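Acyl-CoA dehydrogenase domain protein Tcur3483 (Thermomonospora curvata, PDB 6WY9) binds FAD and probably acts as an oxidoreductase on CH-CH groups. Local coordinates at residues 164-178 with 228-240. Numbering follows the deposited sequence.
With FDA (dihydroflavine-adenine dinucleotide), chain C.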
# COMPACT_ATOMS: atom_id res chain seq x y z
N ARG A 164 12.51 -3.07 49.46
CA ARG A 164 12.32 -3.97 50.59
C ARG A 164 12.36 -3.21 51.92
O ARG A 164 13.30 -2.45 52.17
CB ARG A 164 13.40 -5.05 50.60
CG ARG A 164 13.00 -6.36 50.01
CD ARG A 164 12.76 -7.34 51.11
NE ARG A 164 12.97 -8.70 50.64
CZ ARG A 164 12.70 -9.77 51.36
NH1 ARG A 164 12.91 -10.98 50.87
NH2 ARG A 164 12.22 -9.62 52.59
N ASP A 165 11.36 -3.42 52.76
CA ASP A 165 11.40 -2.87 54.11
C ASP A 165 11.57 -3.95 55.16
O ASP A 165 12.30 -3.75 56.14
CB ASP A 165 10.13 -2.07 54.41
CG ASP A 165 10.21 -1.29 55.73
OD1 ASP A 165 11.04 -1.62 56.60
OD2 ASP A 165 9.44 -0.33 55.89
N GLY A 166 10.90 -5.07 54.99
CA GLY A 166 11.21 -6.25 55.75
C GLY A 166 10.68 -7.42 54.96
O GLY A 166 11.29 -7.81 53.96
N ASP A 167 9.54 -7.95 55.37
CA ASP A 167 8.77 -8.83 54.49
C ASP A 167 7.67 -8.08 53.74
O ASP A 167 6.70 -8.70 53.30
CB ASP A 167 8.18 -9.99 55.29
CG ASP A 167 7.82 -9.58 56.67
OD1 ASP A 167 6.85 -10.13 57.23
OD2 ASP A 167 8.52 -8.68 57.18
N GLU A 168 7.81 -6.76 53.61
CA GLU A 168 6.92 -5.92 52.82
C GLU A 168 7.72 -5.23 51.72
O GLU A 168 8.92 -4.98 51.87
CB GLU A 168 6.23 -4.82 53.67
CG GLU A 168 5.12 -5.27 54.61
CD GLU A 168 4.39 -4.07 55.21
OE1 GLU A 168 3.16 -4.14 55.41
OE2 GLU A 168 5.07 -3.05 55.47
N PHE A 169 7.04 -4.91 50.63
CA PHE A 169 7.58 -3.99 49.64
C PHE A 169 6.85 -2.66 49.75
O PHE A 169 5.65 -2.63 50.02
CB PHE A 169 7.44 -4.55 48.22
CG PHE A 169 8.60 -5.38 47.79
CD1 PHE A 169 9.80 -4.78 47.47
CD2 PHE A 169 8.49 -6.76 47.71
CE1 PHE A 169 10.88 -5.53 47.07
CE2 PHE A 169 9.58 -7.52 47.31
CZ PHE A 169 10.78 -6.90 47.00
N VAL A 170 7.60 -1.57 49.58
CA VAL A 170 7.05 -0.22 49.56
C VAL A 170 7.15 0.27 48.12
O VAL A 170 8.25 0.32 47.54
CB VAL A 170 7.80 0.72 50.52
CG1 VAL A 170 7.09 2.08 50.62
CG2 VAL A 170 7.89 0.10 51.89
N ILE A 171 6.01 0.61 47.53
CA ILE A 171 5.89 0.85 46.10
C ILE A 171 5.60 2.32 45.86
O ILE A 171 4.66 2.88 46.44
CB ILE A 171 4.80 -0.04 45.47
CG1 ILE A 171 5.06 -1.53 45.72
CG2 ILE A 171 4.65 0.21 43.96
CD1 ILE A 171 3.89 -2.41 45.30
N ASP A 172 6.42 2.96 45.02
CA ASP A 172 6.27 4.36 44.68
C ASP A 172 6.42 4.51 43.18
O ASP A 172 7.46 4.15 42.62
CB ASP A 172 7.31 5.22 45.39
CG ASP A 172 7.08 5.30 46.88
OD1 ASP A 172 6.07 5.93 47.28
OD2 ASP A 172 7.89 4.70 47.63
N GLY A 173 5.40 5.07 42.54
CA GLY A 173 5.48 5.39 41.13
C GLY A 173 4.08 5.63 40.60
O GLY A 173 3.16 5.92 41.36
N SER A 174 3.95 5.47 39.30
CA SER A 174 2.66 5.62 38.64
C SER A 174 2.68 4.84 37.33
O SER A 174 3.75 4.53 36.81
CB SER A 174 2.37 7.09 38.35
OG SER A 174 3.16 7.46 37.25
N LYS A 175 1.48 4.55 36.80
CA LYS A 175 1.32 3.90 35.51
C LYS A 175 0.26 4.66 34.71
O LYS A 175 -0.52 5.44 35.26
CB LYS A 175 0.92 2.42 35.65
CG LYS A 175 1.92 1.56 36.45
CD LYS A 175 3.18 1.21 35.63
CE LYS A 175 4.24 0.50 36.51
NZ LYS A 175 5.40 -0.04 35.70
N ILE A 176 0.22 4.43 33.42
CA ILE A 176 -0.69 5.19 32.57
C ILE A 176 -1.36 4.22 31.60
O ILE A 176 -0.78 3.21 31.19
CB ILE A 176 0.07 6.34 31.83
CG1 ILE A 176 -0.90 7.18 30.97
CG2 ILE A 176 1.18 5.78 30.97
CD1 ILE A 176 -0.50 8.65 30.77
N PHE A 177 -2.61 4.51 31.26
CA PHE A 177 -3.42 3.63 30.42
C PHE A 177 -3.65 2.26 31.08
O PHE A 177 -3.72 1.22 30.41
CB PHE A 177 -2.82 3.44 29.00
CG PHE A 177 -2.41 4.71 28.33
CD1 PHE A 177 -3.34 5.69 28.02
CD2 PHE A 177 -1.06 4.95 28.04
CE1 PHE A 177 -2.94 6.91 27.43
CE2 PHE A 177 -0.65 6.17 27.43
CZ PHE A 177 -1.60 7.14 27.13
N THR A 178 -3.85 2.26 32.39
CA THR A 178 -4.15 1.04 33.14
C THR A 178 -5.61 0.70 32.94
O THR A 178 -6.45 1.03 33.78
CB THR A 178 -3.85 1.23 34.63
OG1 THR A 178 -2.59 1.90 34.81
CG2 THR A 178 -3.83 -0.11 35.33
N VAL A 228 -9.95 4.51 30.13
CA VAL A 228 -8.88 3.80 30.85
C VAL A 228 -8.44 4.74 31.98
O VAL A 228 -9.19 5.65 32.34
CB VAL A 228 -7.75 3.37 29.90
CG1 VAL A 228 -8.31 2.37 28.84
CG2 VAL A 228 -7.12 4.57 29.20
N THR A 229 -7.27 4.53 32.59
CA THR A 229 -6.89 5.31 33.77
C THR A 229 -5.40 5.59 33.78
O THR A 229 -4.62 5.00 33.03
CB THR A 229 -7.24 4.60 35.10
OG1 THR A 229 -6.35 3.49 35.29
CG2 THR A 229 -8.69 4.09 35.09
N ALA A 230 -5.02 6.54 34.62
CA ALA A 230 -3.69 6.58 35.19
C ALA A 230 -3.83 6.03 36.61
O ALA A 230 -4.85 6.22 37.25
CB ALA A 230 -3.11 8.01 35.20
N THR A 231 -2.82 5.30 37.08
CA THR A 231 -2.85 4.83 38.45
C THR A 231 -1.62 5.35 39.16
O THR A 231 -0.58 5.59 38.53
CB THR A 231 -2.94 3.29 38.52
OG1 THR A 231 -1.93 2.68 37.68
CG2 THR A 231 -4.35 2.81 38.08
N TYR A 232 -1.76 5.58 40.46
CA TYR A 232 -0.74 6.19 41.30
C TYR A 232 -0.50 5.32 42.53
O TYR A 232 -1.45 4.80 43.11
CB TYR A 232 -1.15 7.62 41.74
CG TYR A 232 -1.46 8.48 40.54
CD1 TYR A 232 -0.45 9.13 39.84
CD2 TYR A 232 -2.76 8.59 40.06
CE1 TYR A 232 -0.72 9.88 38.72
CE2 TYR A 232 -3.05 9.36 38.92
CZ TYR A 232 -2.02 9.99 38.26
OH TYR A 232 -2.26 10.75 37.13
N TYR A 233 0.78 5.20 42.92
CA TYR A 233 1.22 4.35 44.04
C TYR A 233 2.14 5.20 44.90
O TYR A 233 3.28 5.51 44.50
CB TYR A 233 1.93 3.08 43.55
CG TYR A 233 1.15 2.41 42.44
CD1 TYR A 233 1.27 2.85 41.14
CD2 TYR A 233 0.26 1.37 42.71
CE1 TYR A 233 0.52 2.25 40.09
CE2 TYR A 233 -0.47 0.79 41.72
CZ TYR A 233 -0.34 1.23 40.41
OH TYR A 233 -1.08 0.66 39.43
N SER A 234 1.65 5.59 46.06
CA SER A 234 2.34 6.50 46.96
C SER A 234 2.51 5.78 48.29
O SER A 234 1.57 5.69 49.08
CB SER A 234 1.55 7.79 47.10
OG SER A 234 2.31 8.73 47.82
N GLY A 235 3.70 5.21 48.51
CA GLY A 235 3.97 4.50 49.75
C GLY A 235 3.16 3.25 49.92
O GLY A 235 3.03 2.75 51.04
N VAL A 236 2.61 2.71 48.83
CA VAL A 236 1.78 1.51 48.95
C VAL A 236 2.61 0.36 49.50
O VAL A 236 3.73 0.11 49.04
CB VAL A 236 1.17 1.13 47.59
CG1 VAL A 236 0.35 -0.15 47.75
CG2 VAL A 236 0.33 2.26 47.04
N ARG A 237 2.03 -0.38 50.44
CA ARG A 237 2.75 -1.45 51.12
C ARG A 237 2.08 -2.79 50.83
O ARG A 237 0.87 -2.94 51.02
CB ARG A 237 2.80 -1.16 52.63
CG ARG A 237 3.20 0.29 52.93
CD ARG A 237 3.52 0.53 54.39
NE ARG A 237 4.62 -0.31 54.85
CZ ARG A 237 5.85 0.12 55.08
NH1 ARG A 237 6.15 1.40 54.89
NH2 ARG A 237 6.78 -0.72 55.50
N VAL A 238 2.88 -3.76 50.42
CA VAL A 238 2.38 -5.08 50.03
C VAL A 238 3.32 -6.14 50.60
O VAL A 238 4.55 -5.97 50.53
CB VAL A 238 2.27 -5.20 48.50
CG1 VAL A 238 1.65 -6.54 48.08
CG2 VAL A 238 1.42 -4.07 47.95
N PRO A 239 2.81 -7.23 51.17
CA PRO A 239 3.72 -8.28 51.67
C PRO A 239 4.59 -8.81 50.54
O PRO A 239 4.18 -8.85 49.37
CB PRO A 239 2.77 -9.35 52.21
CG PRO A 239 1.45 -9.03 51.69
CD PRO A 239 1.40 -7.56 51.42
N VAL A 240 5.81 -9.22 50.91
CA VAL A 240 6.76 -9.75 49.94
C VAL A 240 6.26 -11.03 49.28
O VAL A 240 6.68 -11.34 48.15
CB VAL A 240 8.15 -9.97 50.60
CG1 VAL A 240 8.97 -11.01 49.86
CG2 VAL A 240 8.92 -8.65 50.64
PA FDA C . 5.58 5.38 22.63
O1A FDA C . 5.76 6.86 22.82
O2A FDA C . 6.57 4.41 23.29
O5B FDA C . 5.78 5.05 20.98
C5B FDA C . 4.86 5.83 20.27
C4B FDA C . 4.99 5.44 18.79
O4B FDA C . 6.46 5.57 18.47
C3B FDA C . 4.75 3.95 18.53
O3B FDA C . 3.43 3.68 18.25
C2B FDA C . 5.55 3.73 17.26
O2B FDA C . 4.96 4.35 16.06
C1B FDA C . 6.87 4.54 17.52
N9A FDA C . 7.98 3.74 18.04
C8A FDA C . 8.28 3.42 19.38
N7A FDA C . 9.41 2.73 19.48
C5A FDA C . 9.87 2.59 18.19
C6A FDA C . 11.00 1.94 17.68
N6A FDA C . 11.88 1.31 18.48
N1A FDA C . 11.24 1.92 16.35
C2A FDA C . 10.30 2.57 15.60
N3A FDA C . 9.17 3.23 15.94
C4A FDA C . 8.99 3.23 17.27
N1 FDA C . -0.66 -0.42 29.15
C2 FDA C . -0.65 -1.09 30.40
O2 FDA C . 0.39 -1.13 31.08
N3 FDA C . -1.85 -1.68 30.78
C4 FDA C . -3.04 -1.65 30.03
O4 FDA C . -4.05 -2.19 30.47
C4X FDA C . -2.96 -0.94 28.78
N5 FDA C . -4.10 -0.86 27.98
C5X FDA C . -4.19 0.17 27.08
C6 FDA C . -5.37 0.57 26.58
C7 FDA C . -5.41 1.66 25.67
C7M FDA C . -6.68 2.04 25.17
C8 FDA C . -4.30 2.30 25.27
C8M FDA C . -4.34 3.43 24.32
C9 FDA C . -3.07 1.88 25.76
C9A FDA C . -3.03 0.83 26.67
N10 FDA C . -1.79 0.38 27.18
C10 FDA C . -1.83 -0.34 28.38
C1' FDA C . -0.56 1.15 26.84
C2' FDA C . 0.19 0.53 25.63
O2' FDA C . 0.80 -0.62 25.98
C3' FDA C . 1.22 1.67 25.21
O3' FDA C . 0.55 2.77 24.64
C4' FDA C . 2.29 1.12 24.27
O4' FDA C . 3.09 0.27 25.01
C5' FDA C . 3.03 2.31 23.62
O5' FDA C . 3.67 3.02 24.64
P FDA C . 3.49 4.63 24.38
O1P FDA C . 2.05 4.83 24.32
O2P FDA C . 4.32 5.34 25.43
O3P FDA C . 4.06 5.00 22.87
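The guanidinium of R237 carries V170 CG2 over one face, 3.5 Å above its plane, while two acidic side chains meet its edge. There NE and NH2 both grip E168 OE2, NE at 2.8 Å, and NH2 also reaches D165 OD2 at 2.7 Å, from above the D165 carboxylate plane. A bend at chi3 (60°) in R237 brings this edge round to both acids, and arginine suits the place because its flat guanidinium donates several N-H groups in one plane. An alanine in place of E168 would probably leave NE, and one of the two bonds of NH2, without a carboxylate, with D165 the remaining acid of this network and the guanidinium freer to turn. The Y233 ring turns its edge to S174 CA and to the backbone of G173, where a side chain is lacking, and its OH hydrogen-bonds T231 OG1 (2.8 Å), which is also bonded to T178 OG1.

Strands 168-176 and 227-239 pair antiparallel; the latter turns a corner at S234 and G235, opposite the beta bulge between I171 and G173. There D172 OD1 accepts from G235 N (2.8 Å), and the positive phi of G235 suits a glycine. Beyond I176 regular pairing ends, though T178 still bonds to T229; F177 CB lies 3.5 Å from FDA C9A. Both strands are central in the middle domain's antiparallel sheet, between 161-164 and 215-221; I171 and Y233 pack on strand 186-192 of the second sheet.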